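Local coordinates for protein protoporphyrinogen oxidase (Exiguobacterium sibiricum, PDB 3LOV) that binds FAD and probably oxidises coproporphyrinogen III to coproporphyrin III with molecular oxygen, a step of coproporphyrin-dependent heme b biosynthesis, at residues 53-58 against 312-317; 59-64 against 347-352; 80-85 against 229-234. All blocks are in the same frame, centred on the assembly; numbering follows the deposited sequence. Where two conformers were deposited one is given.

Contact 1. Residues 53-58 against 312-317; sequences FTIERG and TVTMIF
Ile316 drives its CD1 methyl onto the ring of Phe53: the carbon stands 3.9 Å from the centroid of the Phe53 ring and only 12° off its normal, a CH-pi contact over the centre of one face. The other branch, CG2, takes the rim, 3.6 Å from Phe53 CZ, so both arms of the isoleucine work on the same ring. Ile55 joins the apolar cluster at an oblique angle, its CD1 lying 3.8 Å from Ile316 CD1, while its CG2 meets the methyl of Thr314. In this fold of the flavin-containing amine oxidoreductase family the segments run roughly antiparallel but belong to different sheets: 55-56 pairs with 47-48, whereas 307-318 is an inner strand of the large mixed sheet, and the two meet through side chains, one backbone carbonyl and a bridging water, with no strand pairing between them. Toward the flavin, the hydroxyl Thr312 OG1 gives a hydrogen bond of 2.8 Å to Arg57 O, tilted 23° from the carbonyl plane; chi1 of 63° turns OG1 to this carbonyl and leaves CG2 beside its own backbone N. A valine in place of Thr312 would probably leave Arg57 O without this donor and cut the one direct polar tie between the segments. The water donates to Glu56 O and also bonds Thr314 OG1. Further out, His357 packs edge-to-face with Phe53, and Arg57 NH1 bonds Ser404 OG.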
loop_
_atom_site.group_PDB
_atom_site.type_symbol
_atom_site.label_atom_id
_atom_site.label_comp_id
_atom_site.label_asym_id
_atom_site.label_seq_id
_atom_site.Cartn_x
_atom_site.Cartn_y
_atom_site.Cartn_z
ATOM N N PHE A 53 3.543 -22.154 9.596
ATOM C CA PHE A 53 3.077 -21.134 8.633
ATOM C C PHE A 53 3.747 -19.759 8.871
ATOM O O PHE A 53 4.038 -19.400 10.004
ATOM C CB PHE A 53 1.550 -20.966 8.720
ATOM C CG PHE A 53 0.760 -22.200 8.373
ATOM C CD1 PHE A 53 0.733 -22.679 7.084
ATOM C CD2 PHE A 53 -0.001 -22.848 9.350
ATOM C CE1 PHE A 53 0.007 -23.826 6.768
ATOM C CE2 PHE A 53 -0.747 -23.983 9.049
ATOM C CZ PHE A 53 -0.746 -24.468 7.748
ATOM N N THR A 54 4.008 -19.013 7.794
ATOM C CA THR A 54 4.356 -17.575 7.864
ATOM C C THR A 54 3.452 -16.836 6.848
ATOM O O THR A 54 3.741 -16.747 5.646
ATOM C CB THR A 54 5.859 -17.301 7.575
ATOM O OG1 THR A 54 6.676 -18.132 8.412
ATOM C CG2 THR A 54 6.242 -15.844 7.814
ATOM N N ILE A 55 2.331 -16.340 7.333
ATOM C CA ILE A 55 1.273 -15.814 6.462
ATOM C C ILE A 55 1.005 -14.374 6.869
ATOM O O ILE A 55 0.720 -14.118 8.032
ATOM C CB ILE A 55 0.009 -16.671 6.597
ATOM C CG1 ILE A 55 0.253 -18.084 6.046
ATOM C CG2 ILE A 55 -1.177 -16.046 5.855
ATOM C CD1 ILE A 55 -0.845 -19.084 6.418
ATOM N N GLU A 56 1.106 -13.444 5.919
ATOM C CA GLU A 56 0.939 -12.009 6.231
ATOM C C GLU A 56 -0.535 -11.632 6.384
ATOM O O GLU A 56 -1.366 -12.069 5.608
ATOM C CB GLU A 56 1.627 -11.118 5.173
ATOM C CG GLU A 56 3.142 -11.374 5.038
ATOM C CD GLU A 56 3.923 -11.014 6.278
ATOM O OE1 GLU A 56 3.347 -10.379 7.184
ATOM O OE2 GLU A 56 5.138 -11.343 6.339
ATOM N N ARG A 57 -0.853 -10.874 7.425
ATOM C CA ARG A 57 -2.206 -10.417 7.657
ATOM C C ARG A 57 -2.470 -9.090 7.003
ATOM O O ARG A 57 -3.599 -8.801 6.662
ATOM C CB ARG A 57 -2.510 -10.287 9.137
ATOM C CG ARG A 57 -2.701 -11.622 9.853
ATOM C CD ARG A 57 -3.148 -11.296 11.262
ATOM N NE ARG A 57 -3.304 -12.441 12.124
ATOM C CZ ARG A 57 -4.450 -12.904 12.591
ATOM N NH1 ARG A 57 -5.607 -12.370 12.230
ATOM N NH2 ARG A 57 -4.432 -13.940 13.410
ATOM N N GLY A 58 -1.434 -8.269 6.869
ATOM C CA GLY A 58 -1.511 -6.970 6.185
ATOM C C GLY A 58 -0.663 -6.924 4.921
ATOM O O GLY A 58 -0.805 -7.759 4.049
ATOM N N THR A 312 -8.480 -9.005 4.805
ATOM C CA THR A 312 -7.839 -10.142 4.174
ATOM C C THR A 312 -8.402 -11.406 4.823
ATOM O O THR A 312 -8.578 -11.484 6.049
ATOM C CB THR A 312 -6.296 -10.083 4.255
ATOM O OG1 THR A 312 -5.881 -10.132 5.622
ATOM C CG2 THR A 312 -5.754 -8.795 3.579
ATOM N N VAL A 313 -8.734 -12.380 3.982
ATOM C CA VAL A 313 -9.337 -13.619 4.444
ATOM C C VAL A 313 -8.468 -14.729 3.849
ATOM O O VAL A 313 -8.415 -14.892 2.642
ATOM C CB VAL A 313 -10.828 -13.735 4.041
ATOM C CG1 VAL A 313 -11.440 -15.072 4.589
ATOM C CG2 VAL A 313 -11.611 -12.508 4.538
ATOM N N THR A 314 -7.724 -15.408 4.709
ATOM C CA THR A 314 -6.754 -16.395 4.287
ATOM C C THR A 314 -7.323 -17.748 4.632
ATOM O O THR A 314 -7.771 -17.950 5.742
ATOM C CB THR A 314 -5.386 -16.216 4.978
ATOM O OG1 THR A 314 -4.734 -15.038 4.464
ATOM C CG2 THR A 314 -4.508 -17.444 4.717
HETATM N N MSE A 315 -7.339 -18.651 3.652
HETATM C CA MSE A 315 -7.842 -20.025 3.847
HETATM C C MSE A 315 -6.722 -21.040 3.620
HETATM O O MSE A 315 -6.113 -21.053 2.547
HETATM C CB MSE A 315 -8.965 -20.303 2.862
HETATM C CG MSE A 315 -10.242 -19.596 3.212
HETATM SE SE MSE A 315 -11.312 -19.241 1.651
HETATM C CE MSE A 315 -12.903 -19.168 2.707
ATOM N N ILE A 316 -6.464 -21.851 4.649
ATOM C CA ILE A 316 -5.429 -22.871 4.646
ATOM C C ILE A 316 -6.124 -24.185 4.324
ATOM O O ILE A 316 -7.026 -24.597 5.022
ATOM C CB ILE A 316 -4.715 -22.999 6.021
ATOM C CG1 ILE A 316 -3.779 -21.799 6.276
ATOM C CG2 ILE A 316 -3.911 -24.332 6.079
ATOM C CD1 ILE A 316 -3.407 -21.572 7.743
ATOM N N PHE A 317 -5.685 -24.830 3.252
ATOM C CA PHE A 317 -6.183 -26.141 2.848
ATOM C C PHE A 317 -5.078 -27.156 2.902
ATOM O O PHE A 317 -3.921 -26.823 2.622
ATOM C CB PHE A 317 -6.618 -26.096 1.394
ATOM C CG PHE A 317 -7.724 -25.138 1.128
ATOM C CD1 PHE A 317 -9.054 -25.543 1.250
ATOM C CD2 PHE A 317 -7.442 -23.824 0.763
ATOM C CE1 PHE A 317 -10.093 -24.653 0.991
ATOM C CE2 PHE A 317 -8.466 -22.941 0.500
ATOM C CZ PHE A 317 -9.796 -23.343 0.620
HETATM O O HOH W 1 -3.771 -13.634 6.543
#

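Contact 2. Residues 59-64 against 347-352; sequences PDSYVA and DQKWNH. With FAD (flavin-adenine dinucleotide), chain B.
Lys349, the last residue of the short helix 346-349, reaches Asp60 with an almost fully extended chain: CG lies opposite the backbone N (chi1 180°), and NZ ends 2.8 Å from Asp60 OD2 in a salt bridge that uses the syn lone pair of that oxygen. On the way its CG lies over one face of the following indole, toward the rim. Trp350, where the chain leaves helical geometry, adds a second grip on the same atom. Its indole NE1 donates to Asp60 OD2 at 3.1 Å, with an N-H...O angle of 160°; the oxygen sits at the edge of the indole, near its plane, yet the donor comes from above the carboxylate plane, the two flat groups being nearly perpendicular. The benzo part of the indole continues past Asp60 to Ser61, with CZ2 3.5 Å from Ser61 CB. Asp60 OD1 is occupied too, taking a 2.8 Å bond from Ser61 OG, so this buried carboxylate is fixed at both oxygens. All this backs the flavin site: Ser61 O accepts a short but poorly angled, weak hydrogen bond from FAD N3, and Pro59 packs on the isoalloxazine. Behind the contact, strand 228-231 pairs with 62-63 and sends Ser230 against Trp350, Asn85 touches the indole as well, and helix 68-75 packs on Tyr62.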
loop_
_atom_site.group_PDB
_atom_site.type_symbol
_atom_site.label_atom_id
_atom_site.label_comp_id
_atom_site.label_asym_id
_atom_site.label_seq_id
_atom_site.Cartn_x
_atom_site.Cartn_y
_atom_site.Cartn_z
ATOM N N PRO A 59 0.215 -5.933 4.797
ATOM C CA PRO A 59 1.162 -5.941 3.664
ATOM C C PRO A 59 1.939 -7.278 3.595
ATOM O O PRO A 59 2.344 -7.812 4.627
ATOM C CB PRO A 59 2.161 -4.832 4.007
ATOM C CG PRO A 59 1.553 -4.008 5.048
ATOM C CD PRO A 59 0.473 -4.846 5.742
ATOM N N ASP A 60 2.125 -7.843 2.414
ATOM C CA ASP A 60 2.902 -9.075 2.351
ATOM C C ASP A 60 4.333 -8.837 1.902
ATOM O O ASP A 60 5.187 -9.703 2.079
ATOM C CB ASP A 60 2.177 -10.174 1.540
ATOM C CG ASP A 60 2.261 -9.988 0.033
ATOM O OD1 ASP A 60 2.555 -8.874 -0.429
ATOM O OD2 ASP A 60 2.038 -10.989 -0.682
ATOM N N SER A 61 4.596 -7.669 1.324
ATOM C CA SER A 61 5.876 -7.418 0.674
ATOM C C SER A 61 6.002 -5.941 0.331
ATOM O O SER A 61 5.123 -5.157 0.657
ATOM C CB SER A 61 5.976 -8.281 -0.598
ATOM O OG SER A 61 4.963 -7.966 -1.536
ATOM N N TYR A 62 7.108 -5.575 -0.304
ATOM C CA TYR A 62 7.382 -4.218 -0.749
ATOM C C TYR A 62 8.132 -4.254 -2.073
ATOM O O TYR A 62 8.772 -5.244 -2.391
ATOM C CB TYR A 62 8.153 -3.407 0.297
ATOM C CG TYR A 62 9.598 -3.855 0.568
ATOM C CD1 TYR A 62 9.898 -4.807 1.541
ATOM C CD2 TYR A 62 10.640 -3.319 -0.164
ATOM C CE1 TYR A 62 11.217 -5.218 1.768
ATOM C CE2 TYR A 62 11.937 -3.716 0.035
ATOM C CZ TYR A 62 12.226 -4.651 0.989
ATOM O OH TYR A 62 13.512 -4.969 1.129
ATOM N N VAL A 63 8.031 -3.163 -2.832
ATOM C CA VAL A 63 8.707 -2.998 -4.131
ATOM C C VAL A 63 10.216 -2.879 -3.955
ATOM O O VAL A 63 10.707 -1.910 -3.329
ATOM C CB VAL A 63 8.210 -1.721 -4.866
ATOM C CG1 VAL A 63 9.004 -1.472 -6.159
ATOM C CG2 VAL A 63 6.705 -1.814 -5.141
ATOM N N ALA A 64 10.970 -3.848 -4.499
ATOM C CA ALA A 64 12.417 -3.923 -4.273
ATOM C C ALA A 64 13.117 -2.656 -4.708
ATOM O O ALA A 64 14.093 -2.277 -4.108
ATOM C CB ALA A 64 13.034 -5.175 -5.017
ATOM N N ASP A 347 0.986 -19.859 -1.261
ATOM C CA ASP A 347 2.019 -20.907 -1.334
ATOM C C ASP A 347 2.709 -20.960 -2.704
ATOM O O ASP A 347 3.806 -21.472 -2.819
ATOM C CB ASP A 347 1.423 -22.273 -0.990
ATOM C CG ASP A 347 0.329 -22.678 -1.960
ATOM O OD1 ASP A 347 -0.772 -22.088 -1.898
ATOM O OD2 ASP A 347 0.588 -23.565 -2.790
ATOM N N GLN A 348 2.061 -20.453 -3.748
ATOM C CA GLN A 348 2.713 -20.281 -5.055
ATOM C C GLN A 348 3.592 -19.022 -5.139
ATOM O O GLN A 348 4.591 -19.008 -5.844
ATOM C CB GLN A 348 1.677 -20.202 -6.186
ATOM C CG GLN A 348 0.724 -21.373 -6.288
ATOM C CD GLN A 348 1.433 -22.627 -6.665
ATOM O OE1 GLN A 348 1.630 -23.498 -5.821
ATOM N NE2 GLN A 348 1.856 -22.725 -7.932
ATOM N N LYS A 349 3.199 -17.955 -4.460
ATOM C CA LYS A 349 3.896 -16.666 -4.611
ATOM C C LYS A 349 5.118 -16.654 -3.687
ATOM O O LYS A 349 6.152 -16.142 -4.068
ATOM C CB LYS A 349 2.934 -15.519 -4.288
ATOM C CG LYS A 349 3.516 -14.097 -4.393
ATOM C CD LYS A 349 2.419 -13.046 -4.183
ATOM C CE LYS A 349 2.953 -11.625 -4.166
ATOM N NZ LYS A 349 2.029 -10.727 -3.439
ATOM N N TRP A 350 4.987 -17.237 -2.500
ATOM C CA TRP A 350 6.060 -17.280 -1.489
ATOM C C TRP A 350 6.445 -18.710 -1.073
ATOM O O TRP A 350 5.677 -19.397 -0.401
ATOM C CB TRP A 350 5.681 -16.481 -0.219
ATOM C CG TRP A 350 5.338 -15.110 -0.523
ATOM C CD1 TRP A 350 4.078 -14.565 -0.538
ATOM C CD2 TRP A 350 6.234 -14.061 -0.900
ATOM N NE1 TRP A 350 4.138 -13.245 -0.928
ATOM C CE2 TRP A 350 5.448 -12.911 -1.156
ATOM C CE3 TRP A 350 7.622 -13.976 -1.064
ATOM C CZ2 TRP A 350 6.001 -11.698 -1.517
ATOM C CZ3 TRP A 350 8.169 -12.735 -1.435
ATOM C CH2 TRP A 350 7.354 -11.632 -1.672
ATOM N N ASN A 351 7.657 -19.123 -1.444
ATOM C CA ASN A 351 8.172 -20.430 -1.060
ATOM C C ASN A 351 8.149 -20.640 0.447
ATOM O O ASN A 351 7.838 -21.713 0.891
ATOM C CB ASN A 351 9.585 -20.634 -1.625
ATOM C CG ASN A 351 9.582 -20.912 -3.135
ATOM O OD1 ASN A 351 8.541 -21.175 -3.726
ATOM N ND2 ASN A 351 10.761 -20.887 -3.751
ATOM N N HIS A 352 8.424 -19.609 1.236
ATOM C CA HIS A 352 8.563 -19.755 2.700
ATOM C C HIS A 352 7.281 -19.825 3.536
ATOM O O HIS A 352 7.309 -20.229 4.705
ATOM C CB HIS A 352 9.387 -18.575 3.242
ATOM C CG HIS A 352 8.625 -17.274 3.311
ATOM N ND1 HIS A 352 8.439 -16.459 2.220
ATOM C CD2 HIS A 352 8.039 -16.635 4.353
ATOM C CE1 HIS A 352 7.769 -15.375 2.581
ATOM N NE2 HIS A 352 7.516 -15.457 3.874
HETATM P PA FAD B . -0.210 2.196 10.696
HETATM O O1A FAD B . 0.386 0.875 10.347
HETATM O O2A FAD B . -1.667 2.393 10.508
HETATM O O5B FAD B . 0.154 2.521 12.211
HETATM C C5B FAD B . -0.492 3.525 12.951
HETATM C C4B FAD B . -0.196 3.270 14.434
HETATM O O4B FAD B . -0.647 4.366 15.234
HETATM C C3B FAD B . -0.875 2.002 14.910
HETATM O O3B FAD B . 0.006 1.185 15.661
HETATM C C2B FAD B . -2.012 2.570 15.737
HETATM O O2B FAD B . -2.386 1.750 16.787
HETATM C C1B FAD B . -1.419 3.852 16.283
HETATM N N9A FAD B . -2.390 4.871 16.712
HETATM C C8A FAD B . -3.630 5.221 16.223
HETATM N N7A FAD B . -4.149 6.235 16.961
HETATM C C5A FAD B . -3.239 6.538 17.936
HETATM C C6A FAD B . -3.199 7.484 18.963
HETATM N N6A FAD B . -4.184 8.362 19.132
HETATM N N1A FAD B . -2.102 7.534 19.808
HETATM C C2A FAD B . -1.034 6.690 19.616
HETATM N N3A FAD B . -1.063 5.772 18.582
HETATM C C4A FAD B . -2.146 5.689 17.783
HETATM N N1 FAD B . 2.390 -1.501 1.569
HETATM C C2 FAD B . 3.377 -2.166 0.895
HETATM O O2 FAD B . 4.486 -1.642 0.724
HETATM N N3 FAD B . 3.128 -3.414 0.385
HETATM C C4 FAD B . 1.926 -4.012 0.504
HETATM O O4 FAD B . 1.784 -5.134 0.055
HETATM C C4X FAD B . 0.899 -3.354 1.147
HETATM N N5 FAD B . -0.324 -3.982 1.315
HETATM C C5X FAD B . -1.338 -3.298 1.991
HETATM C C6 FAD B . -2.595 -3.895 2.140
HETATM C C7 FAD B . -3.623 -3.217 2.815
HETATM C C7M FAD B . -4.966 -3.866 2.980
HETATM C C8 FAD B . -3.389 -1.950 3.380
HETATM C C8M FAD B . -4.475 -1.176 4.107
HETATM C C9 FAD B . -2.139 -1.353 3.252
HETATM C C9A FAD B . -1.101 -2.012 2.553
HETATM N N10 FAD B . 0.158 -1.413 2.420
HETATM C C10 FAD B . 1.152 -2.092 1.705
HETATM C "C1'" FAD B . 0.488 -0.044 2.965
HETATM C "C2'" FAD B . 1.177 -0.213 4.342
HETATM O "O2'" FAD B . 0.283 -0.806 5.209
HETATM C "C3'" FAD B . 1.642 1.116 4.953
HETATM O "O3'" FAD B . 2.786 1.506 4.205
HETATM C "C4'" FAD B . 2.073 1.061 6.441
HETATM O "O4'" FAD B . 1.519 0.011 7.211
HETATM C "C5'" FAD B . 1.684 2.328 7.178
HETATM O "O5'" FAD B . 2.229 2.288 8.472
HETATM P P FAD B . 2.020 3.528 9.427
HETATM O O1P FAD B . 2.101 4.841 8.693
HETATM O O2P FAD B . 2.832 3.444 10.697
HETATM O O3P FAD B . 0.452 3.407 9.875
#

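Contact 3. Residues 80-85 against 229-234; sequences EKLVRN and LSLETG
Leu229 lays its CD2 methyl alongside Arg84, 3.7 Å from Arg84 CG, the two side chains pointing the same way; the methyl also lies over one face of the guanidinium. They form a non-hydrogen-bonded antiparallel pair, as do Leu82 and Leu231, whose CD2 atoms meet at 3.8 Å. Leu82 CD2 also comes within 4.2 Å of Leu229 CD1, so three leucines and the aliphatic part of Arg84 share one face of the sheet. Val83 and Ser230, the hydrogen-bonded pair between them, look to the other face: Val83 N gives a nearly straight bond (169°) to Ser230 O, and Ser230 N returns one to Val83 O, each 3.0 Å long. One more main-chain bond lies just beyond the strands, where Glu232 N donates to Lys81 O at 2.7 Å. There strand 228-231 breaks into a type I turn from Leu231 to Gly234. Lys81, bent at chi2 (-57°), crosses Thr233 at about a right angle, its CD 4.0 Å from Thr233 CG2, while Thr233 OG1 is hydrogen-bonded to Ser237 OG. This is one of the two pairings of a three-stranded antiparallel sheet, with 228-231 in the middle and 62-63 on its other flank. Helix 68-75 packs on Leu82, Leu229 and Leu231, and Ser230 OG bonds Asp60 O. The chemistry thus divides: main-chain bonds set the register, and the leucines turn one face toward helix 68-75, with the Arg84 end more open.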
loop_
_atom_site.group_PDB
_atom_site.type_symbol
_atom_site.label_atom_id
_atom_site.label_comp_id
_atom_site.label_asym_id
_atom_site.label_seq_id
_atom_site.Cartn_x
_atom_site.Cartn_y
_atom_site.Cartn_z
ATOM N N GLU A 80 19.770 -11.370 5.472
ATOM C CA GLU A 80 19.819 -12.807 5.159
ATOM C C GLU A 80 18.438 -13.467 5.026
ATOM O O GLU A 80 18.347 -14.548 4.485
ATOM C CB GLU A 80 20.652 -13.565 6.192
ATOM C CG GLU A 80 20.055 -13.551 7.582
ATOM C CD GLU A 80 21.012 -14.105 8.620
ATOM O OE1 GLU A 80 22.138 -14.483 8.234
ATOM O OE2 GLU A 80 20.642 -14.170 9.806
ATOM N N LYS A 81 17.374 -12.796 5.494
ATOM C CA LYS A 81 16.009 -13.317 5.414
ATOM C C LYS A 81 15.217 -12.818 4.211
ATOM O O LYS A 81 14.072 -13.161 4.034
ATOM C CB LYS A 81 15.269 -12.936 6.695
ATOM C CG LYS A 81 15.991 -13.328 7.981
ATOM C CD LYS A 81 16.287 -14.834 8.039
ATOM C CE LYS A 81 16.964 -15.205 9.347
ATOM N NZ LYS A 81 17.190 -16.655 9.408
ATOM N N LEU A 82 15.823 -12.018 3.381
ATOM C CA LEU A 82 15.127 -11.419 2.258
ATOM C C LEU A 82 14.782 -12.512 1.251
ATOM O O LEU A 82 15.633 -13.329 0.893
ATOM C CB LEU A 82 15.978 -10.345 1.572
ATOM C CG LEU A 82 16.060 -8.969 2.231
ATOM C CD1 LEU A 82 17.203 -8.133 1.732
ATOM C CD2 LEU A 82 14.752 -8.207 2.055
ATOM N N VAL A 83 13.537 -12.516 0.805
ATOM C CA VAL A 83 13.109 -13.413 -0.218
ATOM C C VAL A 83 12.393 -12.581 -1.262
ATOM O O VAL A 83 11.896 -11.484 -0.983
ATOM C CB VAL A 83 12.251 -14.537 0.349
ATOM C CG1 VAL A 83 13.167 -15.580 1.094
ATOM C CG2 VAL A 83 11.151 -13.988 1.318
ATOM N N ARG A 84 12.407 -13.094 -2.483
ATOM C CA ARG A 84 11.649 -12.531 -3.576
ATOM C C ARG A 84 10.433 -13.378 -3.909
ATOM O O ARG A 84 10.372 -14.590 -3.621
ATOM C CB ARG A 84 12.522 -12.475 -4.801
ATOM C CG ARG A 84 13.706 -11.600 -4.655
ATOM C CD ARG A 84 14.326 -11.451 -6.023
ATOM N NE ARG A 84 15.659 -10.928 -5.887
ATOM C CZ ARG A 84 15.973 -9.641 -5.875
ATOM N NH1 ARG A 84 15.033 -8.693 -5.987
ATOM N NH2 ARG A 84 17.247 -9.305 -5.744
ATOM N N ASN A 85 9.450 -12.714 -4.498
ATOM C CA ASN A 85 8.255 -13.364 -4.940
ATOM C C ASN A 85 8.496 -14.193 -6.193
ATOM O O ASN A 85 9.284 -13.814 -7.045
ATOM C CB ASN A 85 7.138 -12.353 -5.180
ATOM C CG ASN A 85 7.354 -11.512 -6.386
ATOM O OD1 ASN A 85 8.163 -10.574 -6.386
ATOM N ND2 ASN A 85 6.621 -11.819 -7.436
ATOM N N LEU A 229 9.897 -7.888 -2.456
ATOM C CA LEU A 229 10.679 -8.484 -1.358
ATOM C C LEU A 229 9.830 -8.649 -0.120
ATOM O O LEU A 229 9.088 -7.716 0.234
ATOM C CB LEU A 229 11.869 -7.574 -0.982
ATOM C CG LEU A 229 13.007 -7.515 -2.007
ATOM C CD1 LEU A 229 13.990 -6.405 -1.639
ATOM C CD2 LEU A 229 13.679 -8.928 -2.113
ATOM N N SER A 230 9.950 -9.811 0.534
ATOM C CA SER A 230 9.500 -9.980 1.887
ATOM C C SER A 230 10.616 -10.596 2.720
ATOM O O SER A 230 11.744 -10.649 2.291
ATOM C CB SER A 230 8.268 -10.847 1.955
ATOM O OG SER A 230 7.654 -10.701 3.242
ATOM N N LEU A 231 10.294 -11.037 3.923
ATOM C CA LEU A 231 11.249 -11.725 4.767
ATOM C C LEU A 231 10.749 -13.124 5.110
ATOM O O LEU A 231 9.564 -13.340 5.414
ATOM C CB LEU A 231 11.512 -10.937 6.061
ATOM C CG LEU A 231 12.060 -9.512 5.907
ATOM C CD1 LEU A 231 11.889 -8.780 7.234
ATOM C CD2 LEU A 231 13.560 -9.448 5.486
ATOM N N GLU A 232 11.719 -14.041 5.149
ATOM C CA GLU A 232 11.495 -15.443 5.438
ATOM C C GLU A 232 10.851 -15.591 6.795
ATOM O O GLU A 232 10.032 -16.474 7.022
ATOM C CB GLU A 232 12.858 -16.183 5.432
ATOM C CG GLU A 232 12.771 -17.716 5.411
ATOM C CD GLU A 232 12.269 -18.313 6.711
ATOM O OE1 GLU A 232 12.665 -17.849 7.802
ATOM O OE2 GLU A 232 11.463 -19.257 6.640
ATOM N N THR A 233 11.231 -14.719 7.709
ATOM C CA THR A 233 10.756 -14.766 9.069
ATOM C C THR A 233 9.504 -13.898 9.211
ATOM O O THR A 233 9.028 -13.703 10.301
ATOM C CB THR A 233 11.849 -14.238 10.025
ATOM O OG1 THR A 233 12.393 -13.036 9.476
ATOM C CG2 THR A 233 12.983 -15.262 10.162
ATOM N N GLY A 234 9.007 -13.349 8.111
ATOM C CA GLY A 234 7.730 -12.612 8.117
ATOM C C GLY A 234 7.966 -11.138 8.350
ATOM O O GLY A 234 8.976 -10.761 8.958
HETATM O O HOH W 2 15.217 -18.023 8.188
#

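From the N terminus, 53-58 runs straight into 59-64, and 80-85 follows beyond helix 68-75. Contact 3 closes first, when the chain returns at 229-234 after 143 residues. Contact 1 closes next at 312-317, and contact 2 last at 347-352. Contact 3 is therefore nested inside both longer loops, while contacts 1 and 2 cross, since their segments alternate. Contacts 2 and 3 share the small sheet of 62-63, 228-231 and 82-84, with Tyr62 O close to Leu229 N. Thr54 packs on both His352 and Gly234, bringing all three together. Between them they join the flavin-side segments to the large mixed sheet and helix 346-349.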